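Local coordinates for protein EDTA monooxygenase (EDTA-degrading bacterium BNC1, PDB 5DQP) that probably acts as an FMN-dependent monooxygenase of the bacterial-luciferase type that breaks down EDTA in concert with a partner flavin reductase, at residues 47-52 against 402-407; 78-83 against 110-115; 305-310 against 346-351; 338-343 against 353-358. All coordinates share one frame; numbering follows the deposited sequence.

Interaction 1. Residues 47-52 against 402-407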
loop_
_atom_site.group_PDB
_atom_site.type_symbol
_atom_site.label_atom_id
_atom_site.label_comp_id
_atom_site.label_asym_id
_atom_site.label_seq_id
_atom_site.Cartn_x
_atom_site.Cartn_y
_atom_site.Cartn_z
ATOM N N ARG A 47 -15.712 -4.649 16.364
ATOM C CA ARG A 47 -16.710 -4.824 17.421
ATOM C C ARG A 47 -17.142 -6.290 17.561
ATOM O O ARG A 47 -17.383 -6.758 18.681
ATOM C CB ARG A 47 -17.921 -3.922 17.157
ATOM C CG ARG A 47 -19.112 -4.189 18.089
ATOM C CD ARG A 47 -20.248 -3.186 17.871
ATOM N NE ARG A 47 -21.230 -3.636 16.876
ATOM C CZ ARG A 47 -21.462 -3.027 15.719
ATOM N NH1 ARG A 47 -20.795 -1.924 15.398
ATOM N NH2 ARG A 47 -22.375 -3.511 14.887
ATOM N N GLY A 48 -17.194 -7.038 16.460
ATOM C CA GLY A 48 -17.452 -8.464 16.525
ATOM C C GLY A 48 -16.279 -9.342 16.899
ATOM O O GLY A 48 -16.452 -10.563 17.014
ATOM N N ARG A 49 -15.093 -8.762 17.113
ATOM C CA ARG A 49 -13.857 -9.529 17.310
ATOM C C ARG A 49 -13.511 -10.413 16.110
ATOM O O ARG A 49 -12.861 -11.455 16.257
ATOM C CB ARG A 49 -13.922 -10.396 18.569
ATOM C CG ARG A 49 -14.353 -9.677 19.822
ATOM C CD ARG A 49 -13.569 -8.389 20.061
ATOM N NE ARG A 49 -14.072 -7.711 21.256
ATOM C CZ ARG A 49 -14.365 -6.418 21.338
ATOM N NH1 ARG A 49 -14.217 -5.610 20.292
ATOM N NH2 ARG A 49 -14.803 -5.930 22.491
ATOM N N ILE A 50 -13.955 -10.041 14.909
ATOM C CA ILE A 50 -13.487 -10.759 13.732
ATOM C C ILE A 50 -11.966 -10.768 13.758
ATOM O O ILE A 50 -11.334 -9.795 14.180
ATOM C CB ILE A 50 -14.048 -10.115 12.451
ATOM C CG1 ILE A 50 -15.584 -10.133 12.473
ATOM C CG2 ILE A 50 -13.563 -10.852 11.216
ATOM C CD1 ILE A 50 -16.235 -11.473 12.841
ATOM N N ASP A 51 -11.360 -11.890 13.346
ATOM C CA ASP A 51 -9.909 -11.978 13.450
ATOM C C ASP A 51 -9.212 -11.077 12.434
ATOM O O ASP A 51 -8.202 -10.446 12.764
ATOM C CB ASP A 51 -9.452 -13.422 13.304
ATOM C CG ASP A 51 -9.944 -14.279 14.443
ATOM O OD1 ASP A 51 -9.482 -14.052 15.586
ATOM O OD2 ASP A 51 -10.813 -15.144 14.204
ATOM N N ALA A 52 -9.728 -10.989 11.208
ATOM C CA ALA A 52 -9.102 -10.123 10.210
ATOM C C ALA A 52 -10.110 -9.777 9.121
ATOM O O ALA A 52 -11.050 -10.538 8.872
ATOM C CB ALA A 52 -7.869 -10.792 9.580
ATOM N N ILE A 402 -24.275 -15.279 19.043
ATOM C CA ILE A 402 -24.636 -16.682 19.184
ATOM C C ILE A 402 -23.377 -17.522 19.300
ATOM O O ILE A 402 -23.231 -18.327 20.227
ATOM C CB ILE A 402 -25.528 -17.137 18.007
ATOM C CG1 ILE A 402 -26.786 -16.254 17.904
ATOM C CG2 ILE A 402 -25.891 -18.615 18.164
ATOM C CD1 ILE A 402 -27.811 -16.713 16.822
ATOM N N LEU A 403 -22.430 -17.312 18.378
ATOM C CA LEU A 403 -21.191 -18.068 18.419
ATOM C C LEU A 403 -20.461 -17.845 19.721
ATOM O O LEU A 403 -19.818 -18.766 20.235
ATOM C CB LEU A 403 -20.281 -17.700 17.240
ATOM C CG LEU A 403 -20.819 -17.993 15.819
ATOM C CD1 LEU A 403 -19.853 -17.492 14.764
ATOM C CD2 LEU A 403 -21.126 -19.488 15.608
ATOM N N GLN A 404 -20.506 -16.618 20.256
ATOM C CA GLN A 404 -19.830 -16.370 21.526
ATOM C C GLN A 404 -20.562 -17.059 22.685
ATOM O O GLN A 404 -19.922 -17.668 23.544
ATOM C CB GLN A 404 -19.683 -14.867 21.774
ATOM C CG GLN A 404 -18.608 -14.195 20.916
ATOM C CD GLN A 404 -18.870 -12.714 20.732
ATOM O OE1 GLN A 404 -19.974 -12.244 21.002
ATOM N NE2 GLN A 404 -17.868 -11.970 20.234
ATOM N N SER A 405 -21.895 -17.003 22.717
ATOM C CA SER A 405 -22.627 -17.764 23.747
ATOM C C SER A 405 -22.322 -19.244 23.651
ATOM O O SER A 405 -22.176 -19.936 24.668
ATOM C CB SER A 405 -24.138 -17.578 23.602
ATOM O OG SER A 405 -24.474 -16.211 23.593
ATOM N N ARG A 406 -22.278 -19.757 22.425
ATOM C CA ARG A 406 -21.986 -21.161 22.224
ATOM C C ARG A 406 -20.602 -21.553 22.729
ATOM O O ARG A 406 -20.320 -22.749 22.826
ATOM C CB ARG A 406 -22.142 -21.480 20.738
ATOM C CG ARG A 406 -23.574 -21.250 20.242
ATOM C CD ARG A 406 -24.434 -22.448 20.541
ATOM N NE ARG A 406 -25.820 -22.093 20.799
ATOM C CZ ARG A 406 -26.834 -22.440 20.024
ATOM N NH1 ARG A 406 -26.615 -23.175 18.923
ATOM N NH2 ARG A 406 -28.063 -22.058 20.371
ATOM N N GLY A 407 -19.740 -20.595 23.061
ATOM C CA GLY A 407 -18.417 -20.946 23.549
ATOM C C GLY A 407 -17.385 -21.250 22.481
ATOM O O GLY A 407 -16.312 -21.763 22.805
HETATM O O HOH W 1 -18.118 -9.055 20.194
#

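Interaction 2. Residues 78-83 against 110-115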
loop_
_atom_site.group_PDB
_atom_site.type_symbol
_atom_site.label_atom_id
_atom_site.label_comp_id
_atom_site.label_asym_id
_atom_site.label_seq_id
_atom_site.Cartn_x
_atom_site.Cartn_y
_atom_site.Cartn_z
ATOM N N LEU A 78 -4.827 0.409 0.929
ATOM C CA LEU A 78 -6.058 0.419 1.724
ATOM C C LEU A 78 -5.830 -0.198 3.108
ATOM O O LEU A 78 -6.241 0.371 4.124
ATOM C CB LEU A 78 -7.189 -0.303 0.961
ATOM C CG LEU A 78 -8.628 -0.219 1.457
ATOM C CD1 LEU A 78 -8.997 1.207 1.862
ATOM C CD2 LEU A 78 -9.620 -0.787 0.407
ATOM N N ALA A 79 -5.174 -1.361 3.180
ATOM C CA ALA A 79 -4.968 -1.975 4.491
ATOM C C ALA A 79 -4.092 -1.106 5.406
ATOM O O ALA A 79 -4.272 -1.106 6.633
ATOM C CB ALA A 79 -4.357 -3.360 4.322
ATOM N N ALA A 80 -3.140 -0.366 4.836
ATOM C CA ALA A 80 -2.341 0.560 5.643
ATOM C C ALA A 80 -3.190 1.691 6.213
ATOM O O ALA A 80 -3.003 2.090 7.366
ATOM C CB ALA A 80 -1.193 1.134 4.804
ATOM N N ALA A 81 -4.103 2.249 5.410
ATOM C CA ALA A 81 -4.925 3.364 5.892
ATOM C C ALA A 81 -5.941 2.884 6.915
ATOM O O ALA A 81 -6.109 3.501 7.974
ATOM C CB ALA A 81 -5.638 4.049 4.723
ATOM N N ILE A 82 -6.603 1.765 6.632
ATOM C CA ILE A 82 -7.532 1.183 7.599
ATOM C C ILE A 82 -6.850 0.954 8.946
ATOM O O ILE A 82 -7.340 1.399 9.991
ATOM C CB ILE A 82 -8.116 -0.141 7.073
ATOM C CG1 ILE A 82 -8.961 0.090 5.811
ATOM C CG2 ILE A 82 -8.949 -0.796 8.196
ATOM C CD1 ILE A 82 -9.571 -1.253 5.204
ATOM N N THR A 83 -5.766 0.173 8.958
ATOM C CA THR A 83 -5.182 -0.193 10.246
ATOM C C THR A 83 -4.436 0.962 10.895
ATOM O O THR A 83 -4.245 0.942 12.117
ATOM C CB THR A 83 -4.267 -1.418 10.130
ATOM O OG1 THR A 83 -3.170 -1.139 9.253
ATOM C CG2 THR A 83 -5.085 -2.638 9.609
ATOM N N ALA A 110 5.930 -6.311 4.587
ATOM C CA ALA A 110 6.638 -6.263 5.867
ATOM C C ALA A 110 6.466 -4.910 6.535
ATOM O O ALA A 110 6.372 -4.828 7.767
ATOM C CB ALA A 110 8.123 -6.576 5.674
ATOM N N SER A 111 6.404 -3.839 5.742
ATOM C CA SER A 111 6.173 -2.520 6.308
ATOM C C SER A 111 4.791 -2.434 6.923
ATOM O O SER A 111 4.629 -1.900 8.021
ATOM C CB SER A 111 6.316 -1.420 5.245
ATOM O OG SER A 111 7.577 -1.423 4.615
ATOM N N VAL A 112 3.763 -2.896 6.200
ATOM C CA VAL A 112 2.429 -2.669 6.713
ATOM C C VAL A 112 2.206 -3.555 7.920
ATOM O O VAL A 112 1.508 -3.165 8.870
ATOM C CB VAL A 112 1.354 -2.864 5.618
ATOM C CG1 VAL A 112 1.163 -4.346 5.264
ATOM C CG2 VAL A 112 0.048 -2.221 6.061
ATOM N N ASN A 113 2.823 -4.737 7.926
ATOM C CA ASN A 113 2.714 -5.626 9.076
ATOM C C ASN A 113 3.316 -4.977 10.312
ATOM O O ASN A 113 2.658 -4.856 11.359
ATOM C CB ASN A 113 3.417 -6.958 8.784
ATOM C CG ASN A 113 3.098 -8.020 9.823
ATOM O OD1 ASN A 113 1.923 -8.221 10.190
ATOM N ND2 ASN A 113 4.122 -8.704 10.301
ATOM N N LEU A 114 4.578 -4.556 10.194
ATOM C CA LEU A 114 5.301 -3.920 11.292
ATOM C C LEU A 114 4.613 -2.629 11.729
ATOM O O LEU A 114 4.378 -2.412 12.925
ATOM C CB LEU A 114 6.747 -3.665 10.859
ATOM C CG LEU A 114 7.793 -3.212 11.877
ATOM C CD1 LEU A 114 7.865 -4.184 13.019
ATOM C CD2 LEU A 114 9.161 -3.131 11.198
ATOM N N LEU A 115 4.228 -1.783 10.769
ATOM C CA LEU A 115 3.570 -0.531 11.123
ATOM C C LEU A 115 2.253 -0.756 11.843
ATOM O O LEU A 115 1.864 0.074 12.679
ATOM C CB LEU A 115 3.318 0.323 9.888
ATOM C CG LEU A 115 4.462 1.206 9.430
ATOM C CD1 LEU A 115 4.075 1.731 8.069
ATOM C CD2 LEU A 115 4.747 2.364 10.434
#

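Interaction 3. Residues 305-310 against 346-351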
loop_
_atom_site.group_PDB
_atom_site.type_symbol
_atom_site.label_atom_id
_atom_site.label_comp_id
_atom_site.label_asym_id
_atom_site.label_seq_id
_atom_site.Cartn_x
_atom_site.Cartn_y
_atom_site.Cartn_z
ATOM N N ILE A 305 -31.146 -33.951 -14.411
ATOM C CA ILE A 305 -32.351 -34.277 -13.659
ATOM C C ILE A 305 -33.565 -34.080 -14.563
ATOM O O ILE A 305 -33.801 -32.974 -15.068
ATOM C CB ILE A 305 -32.459 -33.410 -12.396
ATOM C CG1 ILE A 305 -31.378 -33.810 -11.375
ATOM C CG2 ILE A 305 -33.874 -33.516 -11.816
ATOM C CD1 ILE A 305 -31.157 -32.800 -10.267
ATOM N N ASP A 306 -34.351 -35.141 -14.750
ATOM C CA ASP A 306 -35.509 -35.112 -15.652
ATOM C C ASP A 306 -36.712 -34.491 -14.940
ATOM O O ASP A 306 -37.414 -35.157 -14.180
ATOM C CB ASP A 306 -35.823 -36.525 -16.146
ATOM C CG ASP A 306 -37.057 -36.576 -17.038
ATOM O OD1 ASP A 306 -37.563 -35.502 -17.433
ATOM O OD2 ASP A 306 -37.524 -37.691 -17.353
ATOM N N LEU A 307 -36.983 -33.224 -15.205
ATOM C CA LEU A 307 -38.062 -32.557 -14.467
ATOM C C LEU A 307 -39.447 -32.991 -14.881
ATOM O O LEU A 307 -40.408 -32.340 -14.435
ATOM C CB LEU A 307 -37.967 -31.040 -14.611
ATOM C CG LEU A 307 -36.795 -30.352 -13.916
ATOM C CD1 LEU A 307 -36.868 -28.878 -14.197
ATOM C CD2 LEU A 307 -36.787 -30.636 -12.414
ATOM N N GLU A 308 -39.601 -33.983 -15.727
ATOM C CA GLU A 308 -40.902 -34.590 -15.920
ATOM C C GLU A 308 -41.206 -35.707 -14.947
ATOM O O GLU A 308 -42.339 -35.964 -14.676
ATOM C CB GLU A 308 -41.077 -35.073 -17.338
ATOM C CG GLU A 308 -41.666 -34.020 -18.229
ATOM C CD GLU A 308 -40.798 -32.798 -18.333
ATOM O OE1 GLU A 308 -40.762 -31.974 -17.389
ATOM O OE2 GLU A 308 -40.138 -32.666 -19.360
ATOM N N ARG A 309 -40.185 -36.384 -14.469
ATOM C CA ARG A 309 -40.316 -37.410 -13.456
ATOM C C ARG A 309 -39.998 -36.906 -12.053
ATOM O O ARG A 309 -40.412 -37.545 -11.079
ATOM C CB ARG A 309 -39.402 -38.598 -13.785
ATOM C CG ARG A 309 -39.816 -39.376 -15.024
ATOM C CD ARG A 309 -38.919 -40.587 -15.264
ATOM N NE ARG A 309 -39.603 -41.592 -16.076
ATOM C CZ ARG A 309 -39.362 -41.821 -17.366
ATOM N NH1 ARG A 309 -40.051 -42.755 -18.012
ATOM N NH2 ARG A 309 -38.428 -41.135 -18.010
ATOM N N ILE A 310 -39.282 -35.786 -11.928
ATOM C CA ILE A 310 -38.772 -35.300 -10.649
ATOM C C ILE A 310 -39.352 -33.910 -10.412
ATOM O O ILE A 310 -39.200 -33.017 -11.253
ATOM C CB ILE A 310 -37.229 -35.270 -10.621
ATOM C CG1 ILE A 310 -36.654 -36.645 -10.934
ATOM C CG2 ILE A 310 -36.704 -34.884 -9.247
ATOM C CD1 ILE A 310 -36.923 -37.662 -9.859
ATOM N N LEU A 346 -31.270 -32.287 -0.059
ATOM C CA LEU A 346 -31.884 -31.115 -0.659
ATOM C C LEU A 346 -32.769 -31.490 -1.838
ATOM O O LEU A 346 -32.581 -32.528 -2.489
ATOM C CB LEU A 346 -30.824 -30.105 -1.111
ATOM C CG LEU A 346 -29.913 -29.520 -0.012
ATOM C CD1 LEU A 346 -28.958 -28.500 -0.575
ATOM C CD2 LEU A 346 -30.691 -28.897 1.165
ATOM N N SER A 347 -33.766 -30.637 -2.078
ATOM C CA SER A 347 -34.471 -30.588 -3.340
ATOM C C SER A 347 -33.656 -29.776 -4.344
ATOM O O SER A 347 -32.673 -29.110 -4.000
ATOM C CB SER A 347 -35.847 -29.952 -3.160
ATOM O OG SER A 347 -35.691 -28.589 -2.826
ATOM N N LEU A 348 -34.078 -29.824 -5.602
ATOM C CA LEU A 348 -33.388 -29.040 -6.620
ATOM C C LEU A 348 -33.504 -27.546 -6.347
ATOM O O LEU A 348 -32.534 -26.800 -6.513
ATOM C CB LEU A 348 -33.950 -29.386 -7.996
ATOM C CG LEU A 348 -33.284 -28.667 -9.162
ATOM C CD1 LEU A 348 -31.756 -28.922 -9.199
ATOM C CD2 LEU A 348 -33.952 -29.113 -10.461
ATOM N N ARG A 349 -34.691 -27.093 -5.945
ATOM C CA ARG A 349 -34.904 -25.680 -5.647
ATOM C C ARG A 349 -33.991 -25.216 -4.526
ATOM O O ARG A 349 -33.479 -24.093 -4.555
ATOM C CB ARG A 349 -36.370 -25.440 -5.258
ATOM C CG ARG A 349 -36.756 -23.967 -5.212
ATOM C CD ARG A 349 -37.979 -23.699 -4.328
ATOM N NE ARG A 349 -39.215 -24.292 -4.852
ATOM C CZ ARG A 349 -39.832 -23.888 -5.959
ATOM N NH1 ARG A 349 -39.326 -22.893 -6.681
ATOM N NH2 ARG A 349 -40.951 -24.485 -6.357
ATOM N N GLN A 350 -33.804 -26.058 -3.509
ATOM C CA GLN A 350 -32.910 -25.697 -2.422
ATOM C C GLN A 350 -31.470 -25.682 -2.905
ATOM O O GLN A 350 -30.709 -24.775 -2.573
ATOM C CB GLN A 350 -33.080 -26.670 -1.245
ATOM C CG GLN A 350 -34.421 -26.560 -0.534
ATOM C CD GLN A 350 -34.620 -27.661 0.479
ATOM O OE1 GLN A 350 -34.205 -28.802 0.264
ATOM N NE2 GLN A 350 -35.263 -27.331 1.588
ATOM N N LEU A 351 -31.083 -26.689 -3.679
ATOM C CA LEU A 351 -29.715 -26.764 -4.166
ATOM C C LEU A 351 -29.346 -25.539 -5.009
ATOM O O LEU A 351 -28.233 -25.025 -4.894
ATOM C CB LEU A 351 -29.533 -28.062 -4.957
ATOM C CG LEU A 351 -28.167 -28.292 -5.605
ATOM C CD1 LEU A 351 -27.079 -28.463 -4.536
ATOM C CD2 LEU A 351 -28.247 -29.516 -6.525
#

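Interaction 4. Residues 338-343 against 353-358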
loop_
_atom_site.group_PDB
_atom_site.type_symbol
_atom_site.label_atom_id
_atom_site.label_comp_id
_atom_site.label_asym_id
_atom_site.label_seq_id
_atom_site.Cartn_x
_atom_site.Cartn_y
_atom_site.Cartn_z
ATOM N N VAL A 338 -23.704 -32.579 -6.580
ATOM C CA VAL A 338 -24.371 -33.828 -6.224
ATOM C C VAL A 338 -24.097 -34.175 -4.768
ATOM O O VAL A 338 -25.016 -34.518 -4.011
ATOM C CB VAL A 338 -23.954 -34.968 -7.169
ATOM C CG1 VAL A 338 -24.464 -36.266 -6.624
ATOM C CG2 VAL A 338 -24.541 -34.719 -8.537
ATOM N N ASP A 339 -22.837 -34.049 -4.348
ATOM C CA ASP A 339 -22.465 -34.344 -2.964
ATOM C C ASP A 339 -23.209 -33.435 -1.985
ATOM O O ASP A 339 -23.703 -33.895 -0.951
ATOM C CB ASP A 339 -20.950 -34.193 -2.806
ATOM C CG ASP A 339 -20.431 -34.759 -1.494
ATOM O OD1 ASP A 339 -21.193 -35.492 -0.814
ATOM O OD2 ASP A 339 -19.250 -34.490 -1.149
ATOM N N VAL A 340 -23.307 -32.145 -2.300
ATOM C CA VAL A 340 -24.071 -31.220 -1.462
ATOM C C VAL A 340 -25.524 -31.659 -1.363
ATOM O O VAL A 340 -26.097 -31.724 -0.271
ATOM C CB VAL A 340 -23.967 -29.784 -1.997
ATOM C CG1 VAL A 340 -24.924 -28.881 -1.216
ATOM C CG2 VAL A 340 -22.549 -29.266 -1.845
ATOM N N ALA A 341 -26.148 -31.961 -2.507
ATOM C CA ALA A 341 -27.569 -32.286 -2.476
ATOM C C ALA A 341 -27.830 -33.542 -1.653
ATOM O O ALA A 341 -28.808 -33.607 -0.899
ATOM C CB ALA A 341 -28.110 -32.456 -3.897
ATOM N N LEU A 342 -26.970 -34.556 -1.785
ATOM C CA LEU A 342 -27.191 -35.792 -1.044
ATOM C C LEU A 342 -26.845 -35.628 0.428
ATOM O O LEU A 342 -27.611 -36.072 1.295
ATOM C CB LEU A 342 -26.383 -36.932 -1.656
ATOM C CG LEU A 342 -26.836 -37.300 -3.066
ATOM C CD1 LEU A 342 -25.918 -38.362 -3.606
ATOM C CD2 LEU A 342 -28.312 -37.764 -3.103
ATOM N N ASP A 343 -25.703 -34.990 0.735
ATOM C CA ASP A 343 -25.302 -34.847 2.133
ATOM C C ASP A 343 -26.327 -34.061 2.937
ATOM O O ASP A 343 -26.553 -34.366 4.112
ATOM C CB ASP A 343 -23.946 -34.152 2.283
ATOM C CG ASP A 343 -23.520 -34.038 3.779
ATOM O OD1 ASP A 343 -23.497 -35.089 4.466
ATOM O OD2 ASP A 343 -23.238 -32.922 4.290
ATOM N N LEU A 353 -30.122 -22.489 -4.706
ATOM C CA LEU A 353 -29.777 -21.378 -3.828
ATOM C C LEU A 353 -28.510 -21.688 -3.027
ATOM O O LEU A 353 -27.578 -20.880 -2.985
ATOM C CB LEU A 353 -30.966 -21.084 -2.897
ATOM C CG LEU A 353 -30.858 -19.846 -2.004
ATOM C CD1 LEU A 353 -30.782 -18.612 -2.884
ATOM C CD2 LEU A 353 -32.030 -19.756 -1.025
ATOM N N ARG A 354 -28.453 -22.884 -2.432
ATOM C CA ARG A 354 -27.357 -23.278 -1.545
ATOM C C ARG A 354 -25.998 -23.196 -2.230
ATOM O O ARG A 354 -24.983 -22.957 -1.565
ATOM C CB ARG A 354 -27.628 -24.699 -1.034
ATOM C CG ARG A 354 -26.420 -25.487 -0.580
ATOM C CD ARG A 354 -25.809 -24.936 0.719
ATOM N NE ARG A 354 -24.807 -25.865 1.249
ATOM C CZ ARG A 354 -23.520 -25.834 0.909
ATOM N NH1 ARG A 354 -23.088 -24.905 0.051
ATOM N NH2 ARG A 354 -22.666 -26.710 1.425
ATOM N N MET A 355 -25.952 -23.394 -3.550
ATOM C CA MET A 355 -24.682 -23.321 -4.260
ATOM C C MET A 355 -24.211 -21.880 -4.409
ATOM O O MET A 355 -23.005 -21.631 -4.489
ATOM C CB MET A 355 -24.793 -23.984 -5.639
ATOM C CG MET A 355 -25.040 -25.492 -5.608
ATOM S SD MET A 355 -23.921 -26.358 -4.473
ATOM C CE MET A 355 -22.365 -26.306 -5.351
ATOM N N ARG A 356 -25.135 -20.929 -4.422
ATOM C CA ARG A 356 -24.814 -19.511 -4.520
ATOM C C ARG A 356 -24.563 -18.863 -3.154
ATOM O O ARG A 356 -23.575 -18.142 -2.983
ATOM C CB ARG A 356 -25.945 -18.792 -5.256
ATOM C CG ARG A 356 -26.343 -19.443 -6.591
ATOM C CD ARG A 356 -27.635 -18.824 -7.146
ATOM N NE ARG A 356 -27.393 -17.546 -7.811
ATOM C CZ ARG A 356 -27.228 -17.402 -9.125
ATOM N NH1 ARG A 356 -27.296 -18.452 -9.938
ATOM N NH2 ARG A 356 -26.999 -16.200 -9.626
ATOM N N LEU A 357 -25.429 -19.112 -2.168
ATOM C CA LEU A 357 -25.292 -18.454 -0.874
ATOM C C LEU A 357 -25.922 -19.306 0.229
ATOM O O LEU A 357 -26.522 -20.347 -0.021
ATOM C CB LEU A 357 -25.895 -17.048 -0.925
ATOM C CG LEU A 357 -27.292 -16.909 -1.530
ATOM C CD1 LEU A 357 -28.303 -17.541 -0.614
ATOM C CD2 LEU A 357 -27.670 -15.438 -1.797
ATOM N N ILE A 358 -25.749 -18.865 1.467
ATOM C CA ILE A 358 -26.299 -19.535 2.631
ATOM C C ILE A 358 -27.371 -18.607 3.201
ATOM O O ILE A 358 -27.071 -17.637 3.903
ATOM C CB ILE A 358 -25.222 -19.861 3.677
ATOM C CG1 ILE A 358 -24.120 -20.780 3.110
ATOM C CG2 ILE A 358 -25.874 -20.515 4.886
ATOM C CD1 ILE A 358 -24.598 -22.204 2.800
#

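Interaction 1. Residues 47-52 against 402-407
The carboxamide of Gln-404 points its nitrogen at the loop of Gly-48 and Arg-49: NE2 lies 3.8 Å from Gly-48 O, too far to bond, and 4.2 Å from Arg-49 CG. The second flat group, the Arg-49 guanidinium, has Arg-47 O over one face, 3.6 Å above the plane and nearer the rim than the middle. A water makes the actual link. It donates to Arg-47 O at 2.8 Å and accepts from Gln-404 NE2 at 2.9 Å, while the same NE2 is also bonded to Pro-410 O, giving the amide two acceptors. Glutamine suits this place because its extended chain beyond CG carries an uncharged N-H donor far enough to reach both the water and Pro-410 O. Arg-49 is the positive-phi residue (phi 60°) of a Schellman motif that ends helix 35-47, and its guanidinium is held by Arg-46 O at NH1 and by Arg-411 O at NE. In the barrel, this loop leads from helix 35-47 into strand 52-55. Helix 390-405 lies alongside, tied to Arg-47 by a salt bridge from Asp-397, and its Leu-403 packs on Leu-8 of strand 7-11 and on Ile-370 of helix 362-374.

Interaction 2. Residues 78-83 against 110-115
Val-112 meets Ala-80 through one branch, chosen by its first torsion: chi1 of 73° puts CG1 between the backbone N and the carbonyl carbon and turns CG2, anti to that N, toward the other helix. Helices 75-85 and 102-115 are neighbours on the outside of a TIM barrel, on either side of strand 90-96 in sequence. CG2 sits 3.7 Å from Ala-80 CA and 3.8 Å from Ala-80 CB, and it also reaches the main chain of Ala-79, 4.3 Å from its C. Alanine fits here because a lone methyl lets the backbones come within 5.9 Å, measured between the CA atoms of Ala-80 and Val-112; the valine then lays one methyl against the CA and CB of Ala-80. Val-112 also touches Ile-120 of strand 120-125 and Ala-79 touches Phe-53 of strand 52-55, so both helices rest on barrel strands. The second subunit also packs here, its Ala-80 on Ala-80, and its Asp-74 N is hydrogen-bonded to Ser-111 OG. One turn beyond Ala-79, Thr-83 folds its hydroxyl back into its own helix, OG1 donating to Ala-79 O at 2.8 Å, an oxygen that Thr-83 N already uses.

Interaction 3. Residues 305-310 against 346-351
The backbones approach most closely where Ile-305 and Leu-348 face each other, yet their CA atoms remain 8.8 Å apart, so the loop 305-310 and the first turn of helix 348-354 meet through side chains. Leu-348 carries the contact with both of its branches. Its CG is anti to the backbone N (chi1 -178°), which extends the fork toward the loop: CD1 lies 4.1 Å from Ile-305 CD1, the two chains sliding past each other in opposite directions, and CD2 lies 3.8 Å from Leu-307 CD2, where the chains cross at about a right angle. A leucine suits the spot because its two methyls can serve two partners at once. Ile-296, Leu-299 and Ser-300 of helix 292-303 also touch it, while Ile-305 continues the apolar cluster to Leu-316 and Phe-321.

Each segment fixes its own shape. Ser-347 is the N-cap of helix 348-354 and forms a capping box: Gln-350 N donates to Ser-347 OG at 3.2 Å, and Ser-347 N donates to Gln-350 OE1 at 3.0 Å. In the loop, Asp-306 makes an Asx turn, its OD1 taking Glu-308 N at 3.1 Å from above the carboxylate plane. Cohesion between the segments is thus wholly apolar, with shape and the exclusion of water doing the work, whereas the Asx turn and the capping box probably help to set the backbone from which those methyls project.

Interaction 4. Residues 338-343 against 353-358
Val-340 crosses Arg-354 at a slant, its CG1 methyl 3.8 Å from CG and 3.9 Å from NE. The arginine allows this by its shape: CG is anti to the backbone N (chi1 156°), and a bend at chi2 (69°) folds the chain so that the guanidinium comes back over the methyl. CG1 then lies 3.8 Å above one face of that flat group, toward its rim. The other methyl, Val-340 CG2, meets both Arg-354 NH2 and Met-355 SD, each at 4.2 Å, the sulfur being brought round by bends at chi2 and chi3 (-73°); methionine suits the place because its unbranched, flexible chain can curl in this way.

The pair joins helix 331-344 to the end of helix 348-354, just before barrel strand 358-360. The polar end of Arg-354 looks elsewhere: NE makes a salt bridge to Glu-344 OE2, while NH1 and NH2 donate to Leu-234 O and Gly-235 O, just past strand 229-233. A leucine in its place would probably leave Glu-344 without its ionic mate and the Leu-234 and Gly-235 carbonyls without these donors. The buried arginine therefore has two roles. Its CG methylene and one face of the guanidinium, where no N-H points, accept the valine methyl, and the N-H groups spend their bonds on a carboxylate and main-chain oxygens, which probably offsets the cost of burying the charge.

Interactions 3 and 4 are neighbours that share helix 348-354, and they touch directly: Leu-351 CD1 packs on Val-340 CG1, and Leu-346 N probably bonds to Ala-341 O. Both are buried, but interaction 3 sits far out, its centre about 32 Å from the centre of the chain, and is purely apolar, whereas interaction 4, nearer the barrel strands, combines methyl packing with a well-anchored arginine. On the opposite side of that centre, interaction 2 joins two barrel helices through small side chains and is buried partly by the second subunit. Interaction 1, partly buried, ties two chain regions 350 residues apart with a water and touches none of the others.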